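Pesticidal crystal protein Cry4Aa (Bacillus thuringiensis, PDB 2C9K) binds to midgut epithelial cells of mosquito larvae and promotes their colloid-osmotic lysis, acting as a pore-forming three-domain insecticidal toxin. Local coordinates at residues A[6-10]-A[234-239]; A[409-415]-A[428-432]; A[512-518]-A[576-582]. All blocks are in the same frame, centred on the assembly; numbering follows the deposited sequence.

Contact 1 (A[6-10]-A[234-239]); sequences YTIVV and TAVLDL
Tyr-6 turns the face of its ring to Ala-235, whose methyl sits over it in a CH-pi contact. The geometry supports that label: Ala-235 CB lies 3.5 Å from the centroid of the Tyr-6 ring and 17° off its normal, displaced toward the CD2-CE2 side. Thr-234 meets the same side chain across rather than alongside, its OG1 approaching Tyr-6 CB at 3.8 Å, a packing contact with carbon; the hydroxyl has its hydrogen bond with Lys-231 O.

One turn on, Val-10 enters between Thr-234 and Asp-238. Its CG1 is anti to the backbone N (chi1 175°), which turns both methyls onto the other helix. Val-10 CG2 reaches Thr-234 O at 3.5 Å, whereas Val-10 CG1 packs at 3.9 Å on Asp-238 CB. Asp-238 thus offers its methylene to the valine, while its carboxylate forms a salt bridge with Arg-261. Nearby, the Val-9 CG1 and Leu-239 CD1 methyls meet more loosely, at 4.2 Å.

No direct hydrogen bond joins the two segments. Instead a single water donates to Tyr-6 O at 2.9 Å and to Ala-235 O at 3.1 Å, linking one backbone carbonyl of each helix. Ala-235 lies in a wider pi-type turn, at 234-237.

The segment axes run nearly parallel, 20° apart and 8.7 Å at closest approach. All touching residues are buried, within the N-terminal helical domain, the pore-forming bundle of this family. Helix 140-164 packs beside both helices, through Ser-141 on Tyr-6 and Gln-145 on Val-9 and Leu-239, while helix 29-37 touches helix 5-16 and helix 183-208 flanks helix 222-240.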
loop_
_atom_site.group_PDB
_atom_site.type_symbol
_atom_site.label_atom_id
_atom_site.label_comp_id
_atom_site.label_asym_id
_atom_site.label_seq_id
_atom_site.Cartn_x
_atom_site.Cartn_y
_atom_site.Cartn_z
ATOM N N TYR A 6 4.748 -10.507 -4.697
ATOM C CA TYR A 6 3.795 -9.557 -4.126
ATOM C C TYR A 6 4.153 -8.135 -4.536
ATOM O O TYR A 6 3.361 -7.438 -5.170
ATOM C CB TYR A 6 3.804 -9.645 -2.594
ATOM C CG TYR A 6 3.305 -10.954 -2.017
ATOM C CD1 TYR A 6 3.697 -11.361 -0.745
ATOM C CD2 TYR A 6 2.426 -11.775 -2.731
ATOM C CE1 TYR A 6 3.234 -12.545 -0.193
ATOM C CE2 TYR A 6 1.953 -12.963 -2.188
ATOM C CZ TYR A 6 2.362 -13.345 -0.917
ATOM O OH TYR A 6 1.914 -14.530 -0.372
ATOM N N THR A 7 5.358 -7.710 -4.173
ATOM C CA THR A 7 5.810 -6.368 -4.493
ATOM C C THR A 7 6.106 -6.128 -5.977
ATOM O O THR A 7 6.026 -4.989 -6.433
ATOM C CB THR A 7 7.041 -5.979 -3.643
ATOM O OG1 THR A 7 7.993 -7.047 -3.657
ATOM C CG2 THR A 7 6.626 -5.699 -2.204
ATOM N N ILE A 8 6.442 -7.172 -6.736
ATOM C CA ILE A 8 6.709 -6.993 -8.169
ATOM C C ILE A 8 5.409 -6.880 -8.972
ATOM O O ILE A 8 5.268 -6.017 -9.833
ATOM C CB ILE A 8 7.513 -8.162 -8.780
ATOM C CG1 ILE A 8 8.945 -8.178 -8.239
ATOM C CG2 ILE A 8 7.537 -8.015 -10.303
ATOM C CD1 ILE A 8 9.729 -9.401 -8.647
ATOM N N VAL A 9 4.469 -7.775 -8.708
ATOM C CA VAL A 9 3.200 -7.733 -9.408
ATOM C C VAL A 9 2.564 -6.365 -9.188
ATOM O O VAL A 9 1.942 -5.806 -10.089
ATOM C CB VAL A 9 2.237 -8.813 -8.886
ATOM C CG1 VAL A 9 0.861 -8.615 -9.500
ATOM C CG2 VAL A 9 2.775 -10.195 -9.218
ATOM N N VAL A 10 2.719 -5.823 -7.987
ATOM C CA VAL A 10 2.137 -4.526 -7.682
ATOM C C VAL A 10 2.900 -3.434 -8.412
ATOM O O VAL A 10 2.311 -2.470 -8.901
ATOM C CB VAL A 10 2.155 -4.256 -6.164
ATOM C CG1 VAL A 10 1.662 -2.851 -5.869
ATOM C CG2 VAL A 10 1.275 -5.265 -5.465
ATOM N N THR A 234 0.816 -5.967 0.999
ATOM C CA THR A 234 1.665 -5.990 -0.183
ATOM C C THR A 234 1.200 -7.006 -1.220
ATOM O O THR A 234 1.588 -6.925 -2.384
ATOM C CB THR A 234 3.117 -6.313 0.185
ATOM O OG1 THR A 234 3.213 -7.671 0.624
ATOM C CG2 THR A 234 3.582 -5.419 1.296
ATOM N N ALA A 235 0.377 -7.965 -0.806
ATOM C CA ALA A 235 -0.110 -8.979 -1.739
ATOM C C ALA A 235 -1.484 -8.620 -2.290
ATOM O O ALA A 235 -1.671 -8.520 -3.498
ATOM C CB ALA A 235 -0.156 -10.343 -1.064
ATOM N N VAL A 236 -2.440 -8.397 -1.402
ATOM C CA VAL A 236 -3.787 -8.070 -1.832
ATOM C C VAL A 236 -4.139 -6.581 -1.858
ATOM O O VAL A 236 -4.269 -5.999 -2.927
ATOM C CB VAL A 236 -4.816 -8.813 -0.962
ATOM C CG1 VAL A 236 -6.225 -8.620 -1.518
ATOM C CG2 VAL A 236 -4.452 -10.289 -0.906
ATOM N N LEU A 237 -4.286 -5.967 -0.689
ATOM C CA LEU A 237 -4.675 -4.559 -0.610
ATOM C C LEU A 237 -3.982 -3.607 -1.591
ATOM O O LEU A 237 -4.636 -2.738 -2.178
ATOM C CB LEU A 237 -4.501 -4.048 0.824
ATOM C CG LEU A 237 -5.149 -4.919 1.907
ATOM C CD1 LEU A 237 -5.166 -4.166 3.227
ATOM C CD2 LEU A 237 -6.556 -5.300 1.491
ATOM N N ASP A 238 -2.670 -3.758 -1.773
ATOM C CA ASP A 238 -1.945 -2.880 -2.695
ATOM C C ASP A 238 -2.453 -3.106 -4.101
ATOM O O ASP A 238 -2.617 -2.162 -4.875
ATOM C CB ASP A 238 -0.428 -3.133 -2.647
ATOM C CG ASP A 238 0.245 -2.451 -1.458
ATOM O OD1 ASP A 238 -0.413 -1.630 -0.784
ATOM O OD2 ASP A 238 1.438 -2.729 -1.202
ATOM N N LEU A 239 -2.719 -4.362 -4.425
ATOM C CA LEU A 239 -3.215 -4.713 -5.744
ATOM C C LEU A 239 -4.669 -4.237 -5.891
ATOM O O LEU A 239 -5.047 -3.676 -6.918
ATOM C CB LEU A 239 -3.097 -6.225 -5.932
ATOM C CG LEU A 239 -3.150 -6.812 -7.341
ATOM C CD1 LEU A 239 -2.217 -6.049 -8.295
ATOM C CD2 LEU A 239 -2.760 -8.296 -7.245
HETATM O O HOH W 1 0.772 -8.661 -5.349
#

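Contact 2 (A[409-415]-A[428-432]); sequences LPILKRR and DNYSH
Both limbs of the long loop joining strands 402-407 and 432-440 of the middle, beta-prism domain are clasped here by Asn-429, whose amide is hydrogen-bonded to the backbone of Leu-412 and Lys-413. Asn-429 OD1 accepts two bonds, from Leu-412 N at 2.9 Å and Lys-413 N at 3.0 Å, the donors arriving from opposite faces of the amide plane. Asn-429 ND2 returns a nearly straight bond to Lys-413 O (3.2 Å, 169° at the hydrogen), which it approaches from above the carbonyl plane. Three bonds therefore fix the rotation of this amide, and CG anti to the backbone N (chi1 -172°) carries it across to the other limb. The lysine runs past it in the opposite direction, bending at its last two torsions to bring Lys-413 NZ to Asp-428 O, 2.9 Å away.

At the other end, Ser-431 OG donates to Pro-410 O at 2.7 Å and accepts from His-432 ND1 at 2.9 Å, lying in the imidazole plane. Leu-409 CG lies over one face of that ring in a CH-pi contact, offset toward the rim, 3.8 Å from the centroid. Waters bridge the backbones of Leu-409 and residues 431-432.

His-432 NE2 is hydrogen-bonded to Arg-261, and its ring meets His-457 edge-to-face. Strand 262-267 packs on Leu-409 and His-432, while helix 5-16 rests on Pro-410, Ser-431 and His-432 through Thr-7.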
loop_
_atom_site.group_PDB
_atom_site.type_symbol
_atom_site.label_atom_id
_atom_site.label_comp_id
_atom_site.label_asym_id
_atom_site.label_seq_id
_atom_site.Cartn_x
_atom_site.Cartn_y
_atom_site.Cartn_z
ATOM N N LEU A 409 11.617 -4.144 2.630
ATOM C CA LEU A 409 10.742 -5.004 1.847
ATOM C C LEU A 409 11.411 -5.524 0.575
ATOM O O LEU A 409 12.493 -5.075 0.196
ATOM C CB LEU A 409 9.441 -4.267 1.519
ATOM C CG LEU A 409 8.435 -4.149 2.678
ATOM C CD1 LEU A 409 8.032 -5.529 3.147
ATOM C CD2 LEU A 409 9.043 -3.374 3.835
ATOM N N PRO A 410 10.779 -6.494 -0.095
ATOM C CA PRO A 410 11.336 -7.068 -1.322
ATOM C C PRO A 410 11.527 -6.077 -2.475
ATOM O O PRO A 410 11.073 -4.933 -2.413
ATOM C CB PRO A 410 10.330 -8.163 -1.669
ATOM C CG PRO A 410 9.824 -8.583 -0.332
ATOM C CD PRO A 410 9.599 -7.254 0.340
ATOM N N ILE A 411 12.208 -6.535 -3.526
ATOM C CA ILE A 411 12.446 -5.716 -4.710
ATOM C C ILE A 411 11.109 -5.325 -5.343
ATOM O O ILE A 411 10.069 -5.935 -5.067
ATOM C CB ILE A 411 13.272 -6.475 -5.761
ATOM C CG1 ILE A 411 12.640 -7.845 -6.032
ATOM C CG2 ILE A 411 14.711 -6.608 -5.291
ATOM C CD1 ILE A 411 13.358 -8.656 -7.107
ATOM N N LEU A 412 11.145 -4.311 -6.201
ATOM C CA LEU A 412 9.945 -3.818 -6.858
ATOM C C LEU A 412 9.895 -4.208 -8.332
ATOM O O LEU A 412 8.839 -4.148 -8.969
ATOM C CB LEU A 412 9.891 -2.301 -6.718
ATOM C CG LEU A 412 8.776 -1.584 -7.457
ATOM C CD1 LEU A 412 7.441 -1.994 -6.876
ATOM C CD2 LEU A 412 8.984 -0.103 -7.336
ATOM N N LYS A 413 11.040 -4.611 -8.869
ATOM C CA LYS A 413 11.129 -5.004 -10.269
ATOM C C LYS A 413 11.869 -6.326 -10.430
ATOM O O LYS A 413 12.584 -6.751 -9.527
ATOM C CB LYS A 413 11.859 -3.919 -11.062
ATOM C CG LYS A 413 11.239 -2.548 -10.950
ATOM C CD LYS A 413 11.865 -1.580 -11.937
ATOM C CE LYS A 413 13.296 -1.216 -11.570
ATOM N NZ LYS A 413 13.383 -0.291 -10.414
ATOM N N ARG A 414 11.689 -6.974 -11.580
ATOM C CA ARG A 414 12.378 -8.229 -11.853
ATOM C C ARG A 414 13.864 -7.931 -11.773
ATOM O O ARG A 414 14.361 -7.006 -12.415
ATOM C CB ARG A 414 12.027 -8.754 -13.236
ATOM C CG ARG A 414 10.575 -9.132 -13.389
ATOM C CD ARG A 414 10.328 -9.677 -14.782
ATOM N NE ARG A 414 11.041 -10.931 -14.997
ATOM C CZ ARG A 414 11.144 -11.539 -16.173
ATOM N NH1 ARG A 414 10.581 -11.004 -17.250
ATOM N NH2 ARG A 414 11.799 -12.691 -16.265
ATOM N N ARG A 415 14.565 -8.740 -10.993
ATOM C CA ARG A 415 15.983 -8.551 -10.740
ATOM C C ARG A 415 16.985 -8.455 -11.886
ATOM O O ARG A 415 16.755 -8.939 -12.997
ATOM C CB ARG A 415 16.455 -9.610 -9.741
ATOM C CG ARG A 415 17.610 -9.134 -8.898
ATOM C CD ARG A 415 17.451 -7.649 -8.602
ATOM N NE ARG A 415 18.546 -7.141 -7.796
ATOM C CZ ARG A 415 18.753 -7.504 -6.539
ATOM N NH1 ARG A 415 17.928 -8.372 -5.964
ATOM N NH2 ARG A 415 19.790 -7.017 -5.864
ATOM N N ASP A 428 18.449 1.290 -6.988
ATOM C CA ASP A 428 17.650 1.426 -8.197
ATOM C C ASP A 428 16.566 0.352 -8.319
ATOM O O ASP A 428 16.029 0.115 -9.403
ATOM C CB ASP A 428 18.561 1.355 -9.417
ATOM C CG ASP A 428 19.176 -0.020 -9.594
ATOM O OD1 ASP A 428 19.881 -0.488 -8.673
ATOM O OD2 ASP A 428 18.946 -0.647 -10.648
ATOM N N ASN A 429 16.256 -0.311 -7.210
ATOM C CA ASN A 429 15.219 -1.333 -7.211
ATOM C C ASN A 429 14.753 -1.649 -5.801
ATOM O O ASN A 429 15.240 -2.596 -5.187
ATOM C CB ASN A 429 15.718 -2.610 -7.877
ATOM C CG ASN A 429 14.610 -3.626 -8.076
ATOM O OD1 ASN A 429 13.473 -3.404 -7.651
ATOM N ND2 ASN A 429 14.932 -4.743 -8.722
ATOM N N TYR A 430 13.811 -0.854 -5.295
ATOM C CA TYR A 430 13.269 -1.035 -3.951
ATOM C C TYR A 430 11.796 -0.622 -3.957
ATOM O O TYR A 430 11.423 0.347 -4.614
ATOM C CB TYR A 430 14.061 -0.188 -2.948
ATOM C CG TYR A 430 13.982 1.295 -3.217
ATOM C CD1 TYR A 430 13.104 2.106 -2.505
ATOM C CD2 TYR A 430 14.743 1.880 -4.230
ATOM C CE1 TYR A 430 12.981 3.463 -2.803
ATOM C CE2 TYR A 430 14.629 3.228 -4.534
ATOM C CZ TYR A 430 13.746 4.011 -3.820
ATOM O OH TYR A 430 13.612 5.343 -4.132
ATOM N N SER A 431 10.965 -1.354 -3.220
ATOM C CA SER A 431 9.531 -1.077 -3.180
ATOM C C SER A 431 9.068 -0.251 -1.985
ATOM O O SER A 431 7.971 0.322 -2.009
ATOM C CB SER A 431 8.758 -2.386 -3.185
ATOM O OG SER A 431 9.057 -3.124 -2.014
ATOM N N HIS A 432 9.883 -0.198 -0.936
ATOM C CA HIS A 432 9.506 0.567 0.245
ATOM C C HIS A 432 10.682 1.341 0.803
ATOM O O HIS A 432 11.829 0.990 0.559
ATOM C CB HIS A 432 8.949 -0.357 1.337
ATOM C CG HIS A 432 7.601 -0.939 1.024
ATOM N ND1 HIS A 432 7.407 -1.897 0.051
ATOM C CD2 HIS A 432 6.386 -0.722 1.585
ATOM C CE1 HIS A 432 6.134 -2.246 0.028
ATOM N NE2 HIS A 432 5.493 -1.549 0.949
HETATM O O HOH W 2 12.636 -1.640 1.085
HETATM O O HOH W 3 12.324 -2.693 -1.182
#

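Contact 3 (A[512-518]-A[576-582])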
loop_
_atom_site.group_PDB
_atom_site.type_symbol
_atom_site.label_atom_id
_atom_site.label_comp_id
_atom_site.label_asym_id
_atom_site.label_seq_id
_atom_site.Cartn_x
_atom_site.Cartn_y
_atom_site.Cartn_z
ATOM N N HIS A 512 3.872 21.478 -10.536
ATOM C CA HIS A 512 3.508 21.111 -11.894
ATOM C C HIS A 512 4.720 20.615 -12.676
ATOM O O HIS A 512 5.864 20.850 -12.276
ATOM C CB HIS A 512 2.885 22.305 -12.623
ATOM C CG HIS A 512 2.138 21.926 -13.862
ATOM N ND1 HIS A 512 2.236 22.633 -15.041
ATOM C CD2 HIS A 512 1.283 20.906 -14.110
ATOM C CE1 HIS A 512 1.478 22.065 -15.961
ATOM N NE2 HIS A 512 0.889 21.014 -15.421
ATOM N N SER A 513 4.461 19.922 -13.783
ATOM C CA SER A 513 5.527 19.414 -14.644
ATOM C C SER A 513 6.190 20.578 -15.369
ATOM O O SER A 513 5.770 21.729 -15.229
ATOM C CB SER A 513 4.962 18.446 -15.670
ATOM O OG SER A 513 4.293 17.389 -15.021
ATOM N N ASN A 514 7.224 20.283 -16.149
ATOM C CA ASN A 514 7.927 21.333 -16.872
ATOM C C ASN A 514 7.250 21.644 -18.201
ATOM O O ASN A 514 7.904 21.791 -19.232
ATOM C CB ASN A 514 9.384 20.928 -17.087
ATOM C CG ASN A 514 10.191 22.004 -17.764
ATOM O OD1 ASN A 514 10.050 23.185 -17.460
ATOM N ND2 ASN A 514 11.056 21.599 -18.684
ATOM N N PHE A 515 5.922 21.733 -18.164
ATOM C CA PHE A 515 5.137 22.046 -19.354
ATOM C C PHE A 515 3.957 22.949 -19.017
ATOM O O PHE A 515 3.802 23.396 -17.885
ATOM C CB PHE A 515 4.619 20.763 -20.021
ATOM C CG PHE A 515 5.695 19.787 -20.361
ATOM C CD1 PHE A 515 6.195 18.924 -19.397
ATOM C CD2 PHE A 515 6.233 19.747 -21.637
ATOM C CE1 PHE A 515 7.222 18.030 -19.698
ATOM C CE2 PHE A 515 7.264 18.859 -21.950
ATOM C CZ PHE A 515 7.758 18.000 -20.980
ATOM N N GLN A 516 3.134 23.216 -20.021
ATOM C CA GLN A 516 1.956 24.043 -19.845
ATOM C C GLN A 516 0.725 23.185 -20.090
ATOM O O GLN A 516 0.690 22.422 -21.044
ATOM C CB GLN A 516 1.984 25.197 -20.830
ATOM C CG GLN A 516 0.728 26.015 -20.831
ATOM C CD GLN A 516 1.028 27.471 -20.992
ATOM O OE1 GLN A 516 1.654 28.085 -20.119
ATOM N NE2 GLN A 516 0.598 28.047 -22.114
ATOM N N GLN A 517 -0.282 23.307 -19.234
ATOM C CA GLN A 517 -1.486 22.513 -19.397
ATOM C C GLN A 517 -2.716 23.085 -18.718
ATOM O O GLN A 517 -2.618 23.900 -17.788
ATOM C CB GLN A 517 -1.264 21.105 -18.848
ATOM C CG GLN A 517 -0.962 20.073 -19.900
ATOM C CD GLN A 517 -2.161 19.722 -20.757
ATOM O OE1 GLN A 517 -2.933 20.593 -21.165
ATOM N NE2 GLN A 517 -2.308 18.441 -21.054
ATOM N N SER A 518 -3.876 22.648 -19.203
ATOM C CA SER A 518 -5.157 23.034 -18.636
ATOM C C SER A 518 -5.732 21.737 -18.087
ATOM O O SER A 518 -5.449 20.661 -18.609
ATOM C CB SER A 518 -6.084 23.619 -19.701
ATOM O OG SER A 518 -5.925 25.027 -19.788
ATOM N N GLU A 576 -12.108 25.291 -15.395
ATOM C CA GLU A 576 -10.807 24.673 -15.606
ATOM C C GLU A 576 -9.656 25.542 -15.112
ATOM O O GLU A 576 -9.795 26.748 -14.919
ATOM C CB GLU A 576 -10.600 24.346 -17.087
ATOM C CG GLU A 576 -10.756 25.522 -18.033
ATOM C CD GLU A 576 -10.418 25.149 -19.466
ATOM O OE1 GLU A 576 -9.210 25.058 -19.789
ATOM O OE2 GLU A 576 -11.358 24.929 -20.265
ATOM N N VAL A 577 -8.511 24.907 -14.915
ATOM C CA VAL A 577 -7.331 25.592 -14.436
ATOM C C VAL A 577 -6.153 25.351 -15.393
ATOM O O VAL A 577 -6.112 24.358 -16.127
ATOM C CB VAL A 577 -6.975 25.084 -13.033
ATOM C CG1 VAL A 577 -8.241 24.935 -12.209
ATOM C CG2 VAL A 577 -6.251 23.751 -13.124
ATOM N N LYS A 578 -5.205 26.276 -15.393
ATOM C CA LYS A 578 -4.034 26.157 -16.237
ATOM C C LYS A 578 -2.808 26.439 -15.382
ATOM O O LYS A 578 -2.759 27.433 -14.651
ATOM C CB LYS A 578 -4.103 27.134 -17.417
ATOM C CG LYS A 578 -4.231 28.614 -17.054
ATOM C CD LYS A 578 -5.622 28.962 -16.488
ATOM C CE LYS A 578 -5.666 28.925 -14.959
ATOM N NZ LYS A 578 -7.063 28.974 -14.444
ATOM N N PHE A 579 -1.826 25.546 -15.467
ATOM C CA PHE A 579 -0.598 25.681 -14.702
ATOM C C PHE A 579 0.595 25.889 -15.634
ATOM O O PHE A 579 0.662 25.306 -16.715
ATOM C CB PHE A 579 -0.381 24.427 -13.856
ATOM C CG PHE A 579 -1.521 24.109 -12.930
ATOM C CD1 PHE A 579 -2.174 22.883 -13.007
ATOM C CD2 PHE A 579 -1.917 25.012 -11.949
ATOM C CE1 PHE A 579 -3.195 22.561 -12.117
ATOM C CE2 PHE A 579 -2.938 24.693 -11.054
ATOM C CZ PHE A 579 -3.575 23.466 -11.140
ATOM N N ALA A 580 1.531 26.732 -15.214
ATOM C CA ALA A 580 2.718 26.994 -16.006
ATOM C C ALA A 580 3.755 25.956 -15.607
ATOM O O ALA A 580 3.585 25.254 -14.619
ATOM C CB ALA A 580 3.236 28.398 -15.737
ATOM N N PRO A 581 4.845 25.845 -16.376
ATOM C CA PRO A 581 5.909 24.881 -16.093
ATOM C C PRO A 581 6.521 25.026 -14.715
ATOM O O PRO A 581 6.899 26.119 -14.311
ATOM C CB PRO A 581 6.923 25.161 -17.196
ATOM C CG PRO A 581 6.052 25.606 -18.336
ATOM C CD PRO A 581 5.112 26.551 -17.642
ATOM N N ASN A 582 6.612 23.912 -13.997
ATOM C CA ASN A 582 7.205 23.888 -12.663
ATOM C C ASN A 582 6.574 24.858 -11.675
ATOM O O ASN A 582 7.227 25.285 -10.729
ATOM C CB ASN A 582 8.695 24.194 -12.768
ATOM C CG ASN A 582 9.267 23.744 -14.079
ATOM O OD1 ASN A 582 9.146 22.581 -14.447
ATOM N ND2 ASN A 582 9.883 24.665 -14.803
#
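His-512 and Phe-579 pack where the side chain of the histidine folds back over the end of a short antiparallel pairing. With CG anti to the backbone N (chi1 -164°), the imidazole reaches across so that Phe-579 CB lies over its face, 3.5 Å from the ring centroid. The phenyl ring beyond turns its edge toward the same imidazole, the planes 55° apart and the centroids separated by 5.5 Å. His-512 ND1 donates to Ala-580 O at 3.0 Å; the acceptor is close to the ring plane, but the nitrogen stands well above the plane of the carbonyl. His-512 NE2 is bonded to Tyr-519 OH, so both ring nitrogens are engaged.

The amides of Asn-514 and Asn-582 lie side by side, pointing the same way. Asn-582 ND2 donates to Asn-514 OD1 at 3.0 Å, and the backbone adds Asn-582 N to Ser-513 O. Just before Asn-582, Pro-581 packs CB, CG and CD against the Phe-515 carbonyl.

Regular pairing begins at Gln-517 and Phe-579, a hydrogen-bonded pair: Phe-579 N to Gln-517 O measures 3.0 Å, and the return bond from Gln-517 N to Phe-579 O is weak at 3.4 Å. Gln-517 curls back so that its OE1 accepts from Ser-518 N, while its NE2 reaches Thr-468 O. Ser-518 and Lys-578 form the adjoining non-hydrogen-bonded pair, with CA atoms 4.1 Å apart. Glu-576 has CG between its backbone N and carbonyl carbon (chi1 56°) and is extended beyond, which carries OE1 to a weak bond from Ser-518 OG.

The setting is the C-terminal beta-sandwich domain. Phe-579 packs inward on Ile-585 of strand 584-591 and Phe-607 of strand 600-609, Val-577 rests on strand 545-550, and Ser-518 is backbone-bonded to Ile-610.

In the fold
From the N terminus, helix 5-16 meets helix 222-240 in contact 1, closing a 223-residue span of the N-terminal bundle that contains no strand. Contact 2 then closes a short loop, 12 residues between its segments, in the middle domain, and contact 3 closes 57 residues in the C-terminal sandwich. The three follow in series; none nests or crosses. Contacts 1 and 2 nevertheless touch: Thr-7 OG1 and Ile-411 O are 2.7 Å apart, a probable hydrogen bond joining the helical bundle to the prism domain, and Arg-261 has partners in both. Contact 3 stands apart, its centre about 32 Å from either of the other centres.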